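Local coordinates for protein aminoglycoside acetyltransferase meta-AAC0020 (Uncultured bacterium, PDB 5F47) that probably transfers an acetyl group from acetyl-coenzyme A to aminoglycoside antibiotics, as a GNAT-fold resistance enzyme found in a soil metagenome, at residues B[13-18]-B[58-63]; B[21-26]-B[64-69]; B[70-75]-B[90-95]; B[84-89]-B[119-124]. All coordinates share one frame; numbering follows the deposited sequence.

Contact 1 of 4, residues B[13-18]-B[58-63]; sequences IERLAE and YVFVAL. With CA (calcium ion), chain I.
With CG anti to the backbone N (chi1 -176°), the Arg15 chain runs alongside Phe60, its cross-strand partner. Arg15 CG then sits over one face of the Phe60 ring, 4.0 Å from the ring centroid, offset toward the rim. This is a CH-pi contact. The chain bends at chi3 (79°), and Arg15 CD also meets Tyr58 CD1 at 3.8 Å. Phe114 meets both Tyr58 and Phe60 edge-to-face.

On the other face of the sheet, Leu16 spreads its two methyls over two valines. Leu16 CD1 meets Val59 CG1 and Leu16 CD2 meets Val61 CG2, each at 3.6 Å. Phe24 of helix 21-34 packs on Leu16 and Val59.

The backbones pair antiparallel. Glu14 and Val61 exchange two bonds, and Leu16 N gives a third to Val59 O at 2.8 Å. Next to this bond a water bridges the backbones, donating to Leu16 O and accepting from Val59 N. Glu18 lies past the pairing and binds calcium through OE2 at 2.2 Å, with Asn53, Asn55 and four waters. The arrangement is that of the first two antiparallel strands of a GNAT sheet, with helices on both faces.

Contact 2 of 4, residues B[21-26]-B[64-69]; sequences LPKFIQ and LENKIV
This is a small surface contact between the first turns of helix 21-34 and the tight turn that leads into strand 67-77. Gln26 and Ile68 make its centre. Gln26 CB packs on Ile68 CG1 at 3.7 Å. The amide of Gln26 reaches past it to the strand backbone. Gln26 OE1 takes a weak hydrogen bond from Ile68 N, long at 3.4 Å but nearly straight (168°). This weak bond is consistent with OE1 facing the strand. A water donates to Asn66 O at 2.8 Å. It is modelled implausibly close to Gln26 NE2, so a water bridge between the two residues is doubtful.

The turn is a type II' beta turn from Leu64 to Lys67, closed by backbone bonds in both directions between these two residues. It joins strands 57-64 and 67-77 as a beta hairpin of the GNAT sheet. Glu65 and Asn66 at its corner are poorly ordered.

Lys23 lies one helical turn before Gln26. Its extended chain crosses Ile68 at about a right angle, with Lys23 CB 4.1 Å from Ile68 CD1. Further out, Lys23 CE passes the Asn66 amide, but the disorder of Asn66 leaves that contact uncertain. Ile68 is the buried member of the group and also packs on Val61 and Leu63 of strand 57-64.

Contact 3 of 4, residues B[70-75]-B[90-95]; sequences GGLTSY and YDLAVD
Thr73 and Asp91 lie side by side, their side chains pointing the same way. With chi1 at 54°, Thr73 OG1 sits between its own backbone N and carbonyl carbon, turned to the neighbouring strand. There it accepts a bent bond from Asp91 N at 3.2 Å (139°). Thr73 OG1 and Asp91 OD2 both bond to Tyr80 OH of the second subunit, so this polar pair lies at the subunit interface. Asp91 OD2 also bonds Tyr81 OH of that subunit.

On the opposite face of the sheet, Leu72 CG also lies between backbone N and carbonyl carbon (chi1 71°), a position leucine seldom takes. Leu72 CB is 3.9 Å from Leu92 CB. Leu92 has two conformers, so contacts of its methyls are tentative. Ile108 of helix 103-117 packs on both leucines.

Tyr75 and Tyr90 run alongside each other. The CB of Tyr90 lies in the plane of the Tyr75 ring, at its edge, 3.7 Å from Tyr75 CE1. The hydroxyl of Tyr75 bonds to Glu78 O of the second subunit.

Gly70 CA comes within 4.0 Å of Val94 CA. Gly71 and Ala93 exchange two backbone bonds. Tyr90 N donates to Thr73 O at 2.9 Å, and strand 86-94 holds one extra residue here. This is a beta bulge at Tyr90-Asp91 in the fourth strand, as in other GNAT enzymes, where it splays the strands and probably marks the acetyl-coenzyme A site.

Contact 4 of 4, residues B[84-89]-B[119-124]; sequences KPLAYI and GFEEVF
Strands 86-89 and 122-124 run parallel, 19° apart, joined by bonds from Ala87 N to Glu122 O, Phe124 N to Ala87 O and Ile89 N to Phe124 O. A further bond, from Glu121 N to Pro85 O at 2.8 Å, extends the pairing before the strands begin.

Pro85 lies flat against Phe120. Its CB stands over the ring centre, 3.7 Å from the Phe120 centroid, a CH-pi contact. Ala87 N lies at the edge of the same ring, near its plane.

Phe124 leans across to Tyr88. Its CG lies between the backbone N and the carbonyl carbon (chi1 65°), which brings the CE2 side of the ring over one face of Tyr88. The planes are 12° apart, yet the rings are slid so far that they barely overlap. Tyr88 CD1 and Phe124 CE2 approach to 3.3 Å. Leu86 CB touches the edge of the Phe124 ring at CE1, 4.0 Å away. On the face of Ala87, Ile89 CD1 meets Val123 CG1 at 3.6 Å.

Gly119, just after helix 103-117, has positive phi and completes a Schellman motif. The contact closes the beta-alpha-beta unit of strand 86-94, helix 103-117 and strand 122-128. That helix covers Ala87, Ile89 and Val123, strand 67-77 flanks strand 86-94, and a strand of the second subunit pairs with Val123 and Phe124.

Contacts 1, 3 and 4 are buried strand pairings in one sheet, while contact 2 is a surface contact of a helix with a hairpin turn. Contacts 2 and 3 both use strand 67-77, and contacts 3 and 4 share strand 86-94. Contact 1 joins contact 3 through backbone bonds between strands 57-64 and 67-77. Contacts 1 and 3 are antiparallel; contact 4 is parallel. Contact 2 rests on aliphatic packing and one weak bond. Contact 1 adds a CH-pi contact and touches contact 2 through Val61, Leu63 and Ile68. Contact 4 is rich in aromatic packing, and contact 3 adds a polar pair; both touch the second subunit. Contacts 2 and 4 lie on opposite sides of the chain's centre.

Contact 1 of 4, residues B[13-18]-B[58-63]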
loop_
_atom_site.group_PDB
_atom_site.type_symbol
_atom_site.label_atom_id
_atom_site.label_comp_id
_atom_site.label_asym_id
_atom_site.label_seq_id
_atom_site.Cartn_x
_atom_site.Cartn_y
_atom_site.Cartn_z
ATOM N N ILE B 13 -12.839 16.582 13.708
ATOM C CA ILE B 13 -12.250 15.506 12.919
ATOM C C ILE B 13 -13.375 14.763 12.230
ATOM O O ILE B 13 -14.312 14.304 12.888
ATOM C CB ILE B 13 -11.429 14.515 13.771
ATOM C CG1 ILE B 13 -10.302 15.239 14.511
ATOM C CG2 ILE B 13 -10.872 13.401 12.903
ATOM C CD1 ILE B 13 -9.206 15.738 13.610
ATOM N N GLU B 14 -13.301 14.669 10.908
ATOM C CA GLU B 14 -14.394 14.103 10.138
ATOM C C GLU B 14 -13.880 13.169 9.064
ATOM O O GLU B 14 -12.799 13.374 8.504
ATOM C CB GLU B 14 -15.246 15.219 9.518
ATOM C CG GLU B 14 -15.949 16.080 10.573
ATOM C CD GLU B 14 -16.813 17.190 9.993
ATOM O OE1 GLU B 14 -16.986 17.243 8.757
ATOM O OE2 GLU B 14 -17.323 18.012 10.791
ATOM N N ARG B 15 -14.658 12.130 8.791
ATOM C CA ARG B 15 -14.352 11.202 7.717
ATOM C C ARG B 15 -15.131 11.630 6.477
ATOM O O ARG B 15 -16.342 11.824 6.556
ATOM C CB ARG B 15 -14.706 9.767 8.127
ATOM C CG ARG B 15 -14.329 8.723 7.081
ATOM C CD ARG B 15 -14.682 7.317 7.561
ATOM N NE ARG B 15 -16.104 7.012 7.405
ATOM C CZ ARG B 15 -16.982 6.929 8.401
ATOM N NH1 ARG B 15 -16.609 7.135 9.661
ATOM N NH2 ARG B 15 -18.246 6.635 8.133
ATOM N N LEU B 16 -14.452 11.811 5.347
ATOM C CA LEU B 16 -15.124 12.338 4.164
ATOM C C LEU B 16 -16.122 11.346 3.581
ATOM O O LEU B 16 -15.877 10.132 3.543
ATOM C CB LEU B 16 -14.112 12.745 3.096
ATOM C CG LEU B 16 -13.160 13.901 3.426
ATOM C CD1 LEU B 16 -12.502 14.353 2.127
ATOM C CD2 LEU B 16 -13.845 15.071 4.127
ATOM N N ALA B 17 -17.256 11.883 3.152
ATOM C CA ALA B 17 -18.308 11.109 2.512
ATOM C C ALA B 17 -18.250 11.388 1.020
ATOM O O ALA B 17 -17.442 12.205 0.567
ATOM C CB ALA B 17 -19.672 11.473 3.088
ATOM N N GLU B 18 -19.118 10.736 0.252
ATOM C CA GLU B 18 -19.085 10.897 -1.201
ATOM C C GLU B 18 -19.433 12.314 -1.661
ATOM O O GLU B 18 -19.051 12.709 -2.757
ATOM C CB GLU B 18 -20.020 9.892 -1.874
ATOM C CG GLU B 18 -19.543 8.456 -1.764
ATOM C CD GLU B 18 -20.376 7.504 -2.598
ATOM O OE1 GLU B 18 -21.514 7.870 -2.968
ATOM O OE2 GLU B 18 -19.889 6.393 -2.894
ATOM N N TYR B 58 -10.549 5.712 2.200
ATOM C CA TYR B 58 -11.144 6.572 3.225
ATOM C C TYR B 58 -10.222 7.730 3.573
ATOM O O TYR B 58 -9.035 7.542 3.828
ATOM C CB TYR B 58 -11.465 5.780 4.492
ATOM C CG TYR B 58 -12.593 4.804 4.349
ATOM C CD1 TYR B 58 -13.912 5.234 4.420
ATOM C CD2 TYR B 58 -12.350 3.455 4.174
ATOM C CE1 TYR B 58 -14.966 4.341 4.310
ATOM C CE2 TYR B 58 -13.396 2.555 4.067
ATOM C CZ TYR B 58 -14.696 3.007 4.129
ATOM O OH TYR B 58 -15.739 2.116 4.031
ATOM N N VAL B 59 -10.819 8.917 3.647
ATOM C CA VAL B 59 -10.110 10.158 3.907
ATOM C C VAL B 59 -10.599 10.745 5.224
ATOM O O VAL B 59 -11.807 10.841 5.456
ATOM C CB VAL B 59 -10.342 11.188 2.786
ATOM C CG1 VAL B 59 -9.529 12.443 3.034
ATOM C CG2 VAL B 59 -9.989 10.598 1.424
ATOM N N PHE B 60 -9.670 11.114 6.100
ATOM C CA PHE B 60 -10.046 11.779 7.342
ATOM C C PHE B 60 -9.473 13.181 7.328
ATOM O O PHE B 60 -8.314 13.366 6.960
ATOM C CB PHE B 60 -9.533 11.006 8.555
ATOM C CG PHE B 60 -10.167 9.654 8.724
ATOM C CD1 PHE B 60 -9.745 8.584 7.951
ATOM C CD2 PHE B 60 -11.189 9.461 9.633
ATOM C CE1 PHE B 60 -10.330 7.339 8.092
ATOM C CE2 PHE B 60 -11.772 8.210 9.780
ATOM C CZ PHE B 60 -11.341 7.157 8.986
ATOM N N VAL B 61 -10.269 14.163 7.728
ATOM C CA VAL B 61 -9.794 15.541 7.746
ATOM C C VAL B 61 -9.971 16.225 9.089
ATOM O O VAL B 61 -10.802 15.842 9.916
ATOM C CB VAL B 61 -10.489 16.396 6.661
ATOM C CG1 VAL B 61 -10.221 15.804 5.276
ATOM C CG2 VAL B 61 -11.989 16.529 6.908
ATOM N N ALA B 62 -9.161 17.256 9.294
ATOM C CA ALA B 62 -9.282 18.110 10.469
ATOM C C ALA B 62 -9.744 19.476 10.019
ATOM O O ALA B 62 -9.212 20.030 9.055
ATOM C CB ALA B 62 -7.967 18.205 11.204
ATOM N N LEU B 63 -10.732 20.025 10.721
ATOM C CA LEU B 63 -11.360 21.268 10.311
ATOM C C LEU B 63 -11.338 22.279 11.434
ATOM O O LEU B 63 -11.629 21.941 12.580
ATOM C CB LEU B 63 -12.805 21.025 9.896
ATOM C CG LEU B 63 -13.044 20.259 8.602
ATOM C CD1 LEU B 63 -14.230 19.332 8.773
ATOM C CD2 LEU B 63 -13.297 21.242 7.478
HETATM CA CA CA I . -18.867 4.553 -2.102
HETATM O O HOH W 1 -13.437 9.111 2.658
HETATM O O HOH W 2 -19.239 3.402 -4.126
HETATM O O HOH W 3 -20.982 3.504 -1.740
HETATM O O HOH W 4 -17.092 5.936 -0.911
HETATM O O HOH W 5 -19.476 4.925 0.167
#

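Contact 2 of 4, residues B[21-26]-B[64-69]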
loop_
_atom_site.group_PDB
_atom_site.type_symbol
_atom_site.label_atom_id
_atom_site.label_comp_id
_atom_site.label_asym_id
_atom_site.label_seq_id
_atom_site.Cartn_x
_atom_site.Cartn_y
_atom_site.Cartn_z
ATOM N N LEU B 21 -16.208 16.069 -2.203
ATOM C CA LEU B 21 -15.144 16.421 -3.146
ATOM C C LEU B 21 -14.472 17.769 -2.844
ATOM O O LEU B 21 -13.250 17.861 -2.945
ATOM C CB LEU B 21 -15.656 16.418 -4.583
ATOM C CG LEU B 21 -14.566 16.617 -5.639
ATOM C CD1 LEU B 21 -13.447 15.588 -5.502
ATOM C CD2 LEU B 21 -15.178 16.570 -7.028
ATOM N N PRO B 22 -15.246 18.818 -2.483
ATOM C CA PRO B 22 -14.545 20.076 -2.189
ATOM C C PRO B 22 -13.530 19.973 -1.056
ATOM O O PRO B 22 -12.442 20.538 -1.182
ATOM C CB PRO B 22 -15.685 21.030 -1.801
ATOM C CG PRO B 22 -16.846 20.516 -2.550
ATOM C CD PRO B 22 -16.710 19.023 -2.467
ATOM N N LYS B 23 -13.866 19.268 0.024
ATOM C CA LYS B 23 -12.915 19.099 1.116
ATOM C C LYS B 23 -11.749 18.214 0.691
ATOM O O LYS B 23 -10.624 18.421 1.135
ATOM C CB LYS B 23 -13.604 18.520 2.354
ATOM C CG LYS B 23 -14.470 19.544 3.081
ATOM C CD LYS B 23 -15.256 18.899 4.210
ATOM C CE LYS B 23 -16.171 19.907 4.899
ATOM N NZ LYS B 23 -17.101 19.233 5.849
ATOM N N PHE B 24 -12.013 17.235 -0.172
ATOM C CA PHE B 24 -10.957 16.363 -0.686
ATOM C C PHE B 24 -9.944 17.199 -1.480
ATOM O O PHE B 24 -8.732 17.062 -1.288
ATOM C CB PHE B 24 -11.580 15.263 -1.551
ATOM C CG PHE B 24 -10.637 14.147 -1.962
ATOM C CD1 PHE B 24 -9.484 13.836 -1.245
ATOM C CD2 PHE B 24 -10.936 13.395 -3.091
ATOM C CE1 PHE B 24 -8.646 12.789 -1.668
ATOM C CE2 PHE B 24 -10.132 12.357 -3.504
ATOM C CZ PHE B 24 -8.981 12.051 -2.804
ATOM N N ILE B 25 -10.450 18.086 -2.329
ATOM C CA ILE B 25 -9.587 18.969 -3.112
ATOM C C ILE B 25 -8.803 19.905 -2.198
ATOM O O ILE B 25 -7.604 20.114 -2.410
ATOM C CB ILE B 25 -10.408 19.757 -4.146
ATOM C CG1 ILE B 25 -10.888 18.784 -5.224
ATOM C CG2 ILE B 25 -9.581 20.890 -4.789
ATOM C CD1 ILE B 25 -11.836 19.400 -6.237
ATOM N N GLN B 26 -9.452 20.446 -1.168
ATOM C CA GLN B 26 -8.725 21.255 -0.179
ATOM C C GLN B 26 -7.585 20.467 0.459
ATOM O O GLN B 26 -6.479 20.994 0.639
ATOM C CB GLN B 26 -9.659 21.761 0.920
ATOM C CG GLN B 26 -10.560 22.907 0.545
ATOM C CD GLN B 26 -11.442 23.304 1.716
ATOM O OE1 GLN B 26 -10.949 23.736 2.766
ATOM N NE2 GLN B 26 -12.750 23.136 1.554
ATOM N N LEU B 64 -10.968 23.508 11.101
ATOM C CA LEU B 64 -11.226 24.648 11.964
ATOM C C LEU B 64 -12.254 25.487 11.227
ATOM O O LEU B 64 -11.972 26.016 10.149
ATOM C CB LEU B 64 -9.954 25.428 12.263
ATOM C CG LEU B 64 -8.991 24.646 13.155
ATOM C CD1 LEU B 64 -7.708 25.418 13.348
ATOM C CD2 LEU B 64 -9.645 24.379 14.508
ATOM N N GLU B 65 -13.443 25.579 11.821
ATOM C CA GLU B 65 -14.663 25.958 11.117
ATOM C C GLU B 65 -14.870 25.025 9.928
ATOM O O GLU B 65 -15.058 23.817 10.103
ATOM C CB GLU B 65 -14.614 27.417 10.683
ATOM C CG GLU B 65 -14.655 28.367 11.855
ATOM C CD GLU B 65 -14.581 29.810 11.432
ATOM O OE1 GLU B 65 -15.455 30.257 10.659
ATOM O OE2 GLU B 65 -13.643 30.498 11.879
ATOM N N ASN B 66 -14.838 25.573 8.723
ATOM C CA ASN B 66 -14.935 24.738 7.539
ATOM C C ASN B 66 -13.668 24.847 6.705
ATOM O O ASN B 66 -13.692 24.654 5.491
ATOM C CB ASN B 66 -16.165 25.109 6.709
ATOM C CG ASN B 66 -16.870 23.892 6.136
ATOM O OD1 ASN B 66 -17.054 23.779 4.924
ATOM N ND2 ASN B 66 -17.260 22.969 7.010
ATOM N N LYS B 67 -12.560 25.162 7.368
ATOM C CA LYS B 67 -11.262 25.160 6.710
ATOM C C LYS B 67 -10.488 23.893 7.052
ATOM O O LYS B 67 -10.308 23.559 8.222
ATOM C CB LYS B 67 -10.437 26.381 7.100
ATOM C CG LYS B 67 -9.117 26.472 6.341
ATOM C CD LYS B 67 -8.145 27.443 6.993
ATOM C CE LYS B 67 -6.934 27.682 6.101
ATOM N NZ LYS B 67 -5.766 28.213 6.860
ATOM N N ILE B 68 -10.032 23.195 6.018
ATOM C CA ILE B 68 -9.215 22.005 6.188
ATOM C C ILE B 68 -7.823 22.404 6.667
ATOM O O ILE B 68 -7.131 23.177 5.996
ATOM C CB ILE B 68 -9.107 21.220 4.869
ATOM C CG1 ILE B 68 -10.481 20.715 4.426
ATOM C CG2 ILE B 68 -8.106 20.084 5.000
ATOM C CD1 ILE B 68 -11.037 19.652 5.317
ATOM N N VAL B 69 -7.413 21.900 7.824
ATOM C CA VAL B 69 -6.104 22.252 8.357
ATOM C C VAL B 69 -5.221 21.013 8.520
ATOM O O VAL B 69 -4.079 21.090 8.981
ATOM C CB VAL B 69 -6.227 22.990 9.698
ATOM C CG1 VAL B 69 -6.918 24.347 9.484
ATOM C CG2 VAL B 69 -6.970 22.136 10.719
HETATM O O HOH W 6 -14.578 23.460 3.116
#

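Contact 3 of 4, residues B[70-75]-B[90-95]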
loop_
_atom_site.group_PDB
_atom_site.type_symbol
_atom_site.label_atom_id
_atom_site.label_comp_id
_atom_site.label_asym_id
_atom_site.label_seq_id
_atom_site.Cartn_x
_atom_site.Cartn_y
_atom_site.Cartn_z
ATOM N N GLY B 70 -5.753 19.867 8.119
ATOM C CA GLY B 70 -4.983 18.642 8.157
ATOM C C GLY B 70 -5.796 17.483 7.629
ATOM O O GLY B 70 -7.010 17.586 7.489
ATOM N N GLY B 71 -5.135 16.384 7.293
ATOM C CA GLY B 71 -5.879 15.197 6.941
ATOM C C GLY B 71 -4.990 14.039 6.576
ATOM O O GLY B 71 -3.768 14.198 6.491
ATOM N N LEU B 72 -5.607 12.885 6.352
ATOM C CA LEU B 72 -4.861 11.721 5.908
ATOM C C LEU B 72 -5.720 10.906 4.965
ATOM O O LEU B 72 -6.944 10.998 4.968
ATOM C CB LEU B 72 -4.363 10.878 7.096
ATOM C CG LEU B 72 -5.298 10.049 7.974
ATOM C CD1 LEU B 72 -5.810 8.789 7.269
ATOM C CD2 LEU B 72 -4.553 9.662 9.260
ATOM N N THR B 73 -5.053 10.112 4.141
ATOM C CA THR B 73 -5.710 9.234 3.182
ATOM C C THR B 73 -5.351 7.807 3.542
ATOM O O THR B 73 -4.243 7.550 4.033
ATOM C CB THR B 73 -5.261 9.540 1.751
ATOM O OG1 THR B 73 -3.824 9.476 1.696
ATOM C CG2 THR B 73 -5.710 10.940 1.342
ATOM N N SER B 74 -6.279 6.882 3.302
ATOM C CA SER B 74 -6.020 5.488 3.669
ATOM C C SER B 74 -6.689 4.544 2.659
ATOM O O SER B 74 -7.754 4.844 2.117
ATOM C CB SER B 74 -6.477 5.207 5.123
ATOM O OG SER B 74 -7.877 5.356 5.261
ATOM N N TYR B 75 -6.007 3.431 2.390
ATOM C CA TYR B 75 -6.463 2.389 1.470
ATOM C C TYR B 75 -6.701 1.092 2.221
ATOM O O TYR B 75 -5.862 0.659 3.017
ATOM C CB TYR B 75 -5.414 2.126 0.381
ATOM C CG TYR B 75 -5.169 3.280 -0.552
ATOM C CD1 TYR B 75 -4.254 4.275 -0.217
ATOM C CD2 TYR B 75 -5.831 3.364 -1.764
ATOM C CE1 TYR B 75 -4.012 5.344 -1.078
ATOM C CE2 TYR B 75 -5.596 4.437 -2.648
ATOM C CZ TYR B 75 -4.691 5.428 -2.279
ATOM O OH TYR B 75 -4.428 6.476 -3.137
ATOM N N TYR B 90 -1.621 6.367 3.566
ATOM C CA TYR B 90 -0.693 6.719 2.519
ATOM C C TYR B 90 -0.050 8.092 2.731
ATOM O O TYR B 90 1.169 8.240 2.584
ATOM C CB TYR B 90 -1.396 6.660 1.144
ATOM C CG TYR B 90 -0.400 6.791 0.028
ATOM C CD1 TYR B 90 0.343 5.691 -0.401
ATOM C CD2 TYR B 90 -0.141 8.034 -0.545
ATOM C CE1 TYR B 90 1.305 5.834 -1.418
ATOM C CE2 TYR B 90 0.814 8.184 -1.550
ATOM C CZ TYR B 90 1.527 7.086 -1.981
ATOM O OH TYR B 90 2.468 7.287 -2.973
ATOM N N ASP B 91 -0.876 9.100 3.008
ATOM C CA ASP B 91 -0.397 10.462 3.301
ATOM C C ASP B 91 -1.044 11.001 4.556
ATOM O O ASP B 91 -2.193 10.713 4.826
ATOM C CB ASP B 91 -0.730 11.436 2.165
ATOM C CG ASP B 91 0.279 11.436 1.048
ATOM O OD1 ASP B 91 1.507 11.315 1.296
ATOM O OD2 ASP B 91 -0.171 11.606 -0.112
ATOM N N LEU B 92 -0.291 11.806 5.296
ATOM C CA LEU B 92 -0.823 12.545 6.431
ATOM C C LEU B 92 -0.114 13.895 6.464
ATOM O O LEU B 92 1.115 13.964 6.374
ATOM C CB LEU B 92 -0.617 11.770 7.745
ATOM C CG LEU B 92 -1.066 12.415 9.058
ATOM C CD1 LEU B 92 -1.428 11.342 10.063
ATOM C CD2 LEU B 92 0.017 13.315 9.635
ATOM N N ALA B 93 -0.882 14.971 6.577
ATOM C CA ALA B 93 -0.281 16.283 6.674
ATOM C C ALA B 93 -1.124 17.202 7.518
ATOM O O ALA B 93 -2.346 17.067 7.574
ATOM C CB ALA B 93 -0.068 16.897 5.279
ATOM N N VAL B 94 -0.448 18.146 8.159
ATOM C CA VAL B 94 -1.095 19.205 8.916
ATOM C C VAL B 94 -0.519 20.541 8.466
ATOM O O VAL B 94 0.691 20.666 8.261
ATOM C CB VAL B 94 -0.910 19.000 10.430
ATOM C CG1 VAL B 94 -1.458 20.195 11.227
ATOM C CG2 VAL B 94 -1.600 17.719 10.858
ATOM N N ASP B 95 -1.411 21.502 8.253
ATOM C CA ASP B 95 -1.065 22.889 7.939
ATOM C C ASP B 95 0.111 23.353 8.792
ATOM O O ASP B 95 0.104 23.173 10.009
ATOM C CB ASP B 95 -2.293 23.777 8.184
ATOM C CG ASP B 95 -2.132 25.191 7.657
ATOM O OD1 ASP B 95 -1.057 25.804 7.838
ATOM O OD2 ASP B 95 -3.116 25.704 7.087
#

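Contact 4 of 4, residues B[84-89]-B[119-124]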
loop_
_atom_site.group_PDB
_atom_site.type_symbol
_atom_site.label_atom_id
_atom_site.label_comp_id
_atom_site.label_asym_id
_atom_site.label_seq_id
_atom_site.Cartn_x
_atom_site.Cartn_y
_atom_site.Cartn_z
ATOM N N LYS B 84 -9.487 -10.621 8.044
ATOM C CA LYS B 84 -9.490 -9.253 8.542
ATOM C C LYS B 84 -8.557 -8.384 7.705
ATOM O O LYS B 84 -7.391 -8.708 7.564
ATOM C CB LYS B 84 -9.053 -9.220 10.012
ATOM C CG LYS B 84 -9.918 -10.059 10.953
ATOM C CD LYS B 84 -9.391 -9.990 12.368
ATOM C CE LYS B 84 -10.455 -10.410 13.370
ATOM N NZ LYS B 84 -10.990 -11.768 13.079
ATOM N N PRO B 85 -9.063 -7.272 7.154
ATOM C CA PRO B 85 -8.202 -6.475 6.276
ATOM C C PRO B 85 -7.148 -5.640 6.981
ATOM O O PRO B 85 -7.131 -5.498 8.210
ATOM C CB PRO B 85 -9.190 -5.535 5.560
ATOM C CG PRO B 85 -10.535 -6.070 5.846
ATOM C CD PRO B 85 -10.463 -6.821 7.127
ATOM N N LEU B 86 -6.258 -5.106 6.165
ATOM C CA LEU B 86 -5.297 -4.093 6.570
ATOM C C LEU B 86 -5.773 -2.738 6.079
ATOM O O LEU B 86 -6.451 -2.635 5.070
ATOM C CB LEU B 86 -3.909 -4.354 5.976
ATOM C CG LEU B 86 -3.263 -5.709 6.256
ATOM C CD1 LEU B 86 -1.996 -5.868 5.440
ATOM C CD2 LEU B 86 -2.944 -5.892 7.728
ATOM N N ALA B 87 -5.383 -1.694 6.792
ATOM C CA ALA B 87 -5.484 -0.347 6.258
ATOM C C ALA B 87 -4.101 0.282 6.138
ATOM O O ALA B 87 -3.285 0.231 7.069
ATOM C CB ALA B 87 -6.378 0.502 7.135
ATOM N N TYR B 88 -3.866 0.904 4.994
ATOM C CA TYR B 88 -2.605 1.546 4.647
ATOM C C TYR B 88 -2.806 3.045 4.653
ATOM O O TYR B 88 -3.475 3.565 3.769
ATOM C CB TYR B 88 -2.187 1.080 3.241
ATOM C CG TYR B 88 -0.876 1.569 2.714
ATOM C CD1 TYR B 88 0.088 2.129 3.535
ATOM C CD2 TYR B 88 -0.597 1.451 1.360
ATOM C CE1 TYR B 88 1.296 2.563 3.016
ATOM C CE2 TYR B 88 0.610 1.870 0.840
ATOM C CZ TYR B 88 1.552 2.417 1.670
ATOM O OH TYR B 88 2.746 2.826 1.141
ATOM N N ILE B 89 -2.256 3.741 5.639
ATOM C CA ILE B 89 -2.262 5.206 5.604
ATOM C C ILE B 89 -1.203 5.650 4.609
ATOM O O ILE B 89 -0.023 5.332 4.776
ATOM C CB ILE B 89 -1.974 5.810 6.985
ATOM C CG1 ILE B 89 -3.089 5.437 7.969
ATOM C CG2 ILE B 89 -1.853 7.343 6.879
ATOM C CD1 ILE B 89 -2.757 5.837 9.432
ATOM N N GLY B 119 -13.280 -4.022 12.379
ATOM C CA GLY B 119 -12.670 -5.323 12.605
ATOM C C GLY B 119 -11.455 -5.607 11.744
ATOM O O GLY B 119 -11.188 -6.765 11.395
ATOM N N PHE B 120 -10.711 -4.560 11.399
ATOM C CA PHE B 120 -9.455 -4.739 10.685
ATOM C C PHE B 120 -8.372 -5.313 11.603
ATOM O O PHE B 120 -8.454 -5.180 12.835
ATOM C CB PHE B 120 -8.959 -3.406 10.114
ATOM C CG PHE B 120 -9.607 -3.002 8.823
ATOM C CD1 PHE B 120 -10.962 -3.185 8.602
ATOM C CD2 PHE B 120 -8.848 -2.415 7.827
ATOM C CE1 PHE B 120 -11.557 -2.783 7.396
ATOM C CE2 PHE B 120 -9.433 -2.016 6.625
ATOM C CZ PHE B 120 -10.785 -2.205 6.410
ATOM N N GLU B 121 -7.350 -5.922 11.004
ATOM C CA GLU B 121 -6.263 -6.507 11.779
ATOM C C GLU B 121 -5.287 -5.425 12.244
ATOM O O GLU B 121 -4.789 -5.464 13.371
ATOM C CB GLU B 121 -5.491 -7.574 10.975
ATOM C CG GLU B 121 -4.404 -8.251 11.846
ATOM C CD GLU B 121 -3.486 -9.226 11.100
ATOM O OE1 GLU B 121 -2.476 -9.667 11.690
ATOM O OE2 GLU B 121 -3.749 -9.565 9.943
ATOM N N GLU B 122 -5.021 -4.471 11.366
ATOM C CA GLU B 122 -3.841 -3.637 11.516
ATOM C C GLU B 122 -3.945 -2.427 10.619
ATOM O O GLU B 122 -4.490 -2.513 9.522
ATOM C CB GLU B 122 -2.610 -4.446 11.152
ATOM C CG GLU B 122 -1.282 -3.740 11.262
ATOM C CD GLU B 122 -0.186 -4.577 10.650
ATOM O OE1 GLU B 122 0.343 -4.188 9.590
ATOM O OE2 GLU B 122 0.124 -5.644 11.219
ATOM N N VAL B 123 -3.416 -1.305 11.096
ATOM C CA VAL B 123 -3.237 -0.112 10.280
ATOM C C VAL B 123 -1.743 0.091 10.166
ATOM O O VAL B 123 -1.045 -0.052 11.153
ATOM C CB VAL B 123 -3.900 1.115 10.928
ATOM C CG1 VAL B 123 -3.636 2.372 10.142
ATOM C CG2 VAL B 123 -5.414 0.908 11.095
ATOM N N PHE B 124 -1.225 0.404 8.980
ATOM C CA PHE B 124 0.197 0.738 8.887
ATOM C C PHE B 124 0.457 2.000 8.073
ATOM O O PHE B 124 -0.398 2.467 7.314
ATOM C CB PHE B 124 1.020 -0.454 8.334
ATOM C CG PHE B 124 0.694 -0.849 6.904
ATOM C CD1 PHE B 124 -0.386 -1.662 6.616
ATOM C CD2 PHE B 124 1.497 -0.424 5.868
ATOM C CE1 PHE B 124 -0.668 -2.044 5.294
ATOM C CE2 PHE B 124 1.235 -0.818 4.559
ATOM C CZ PHE B 124 0.158 -1.617 4.278
#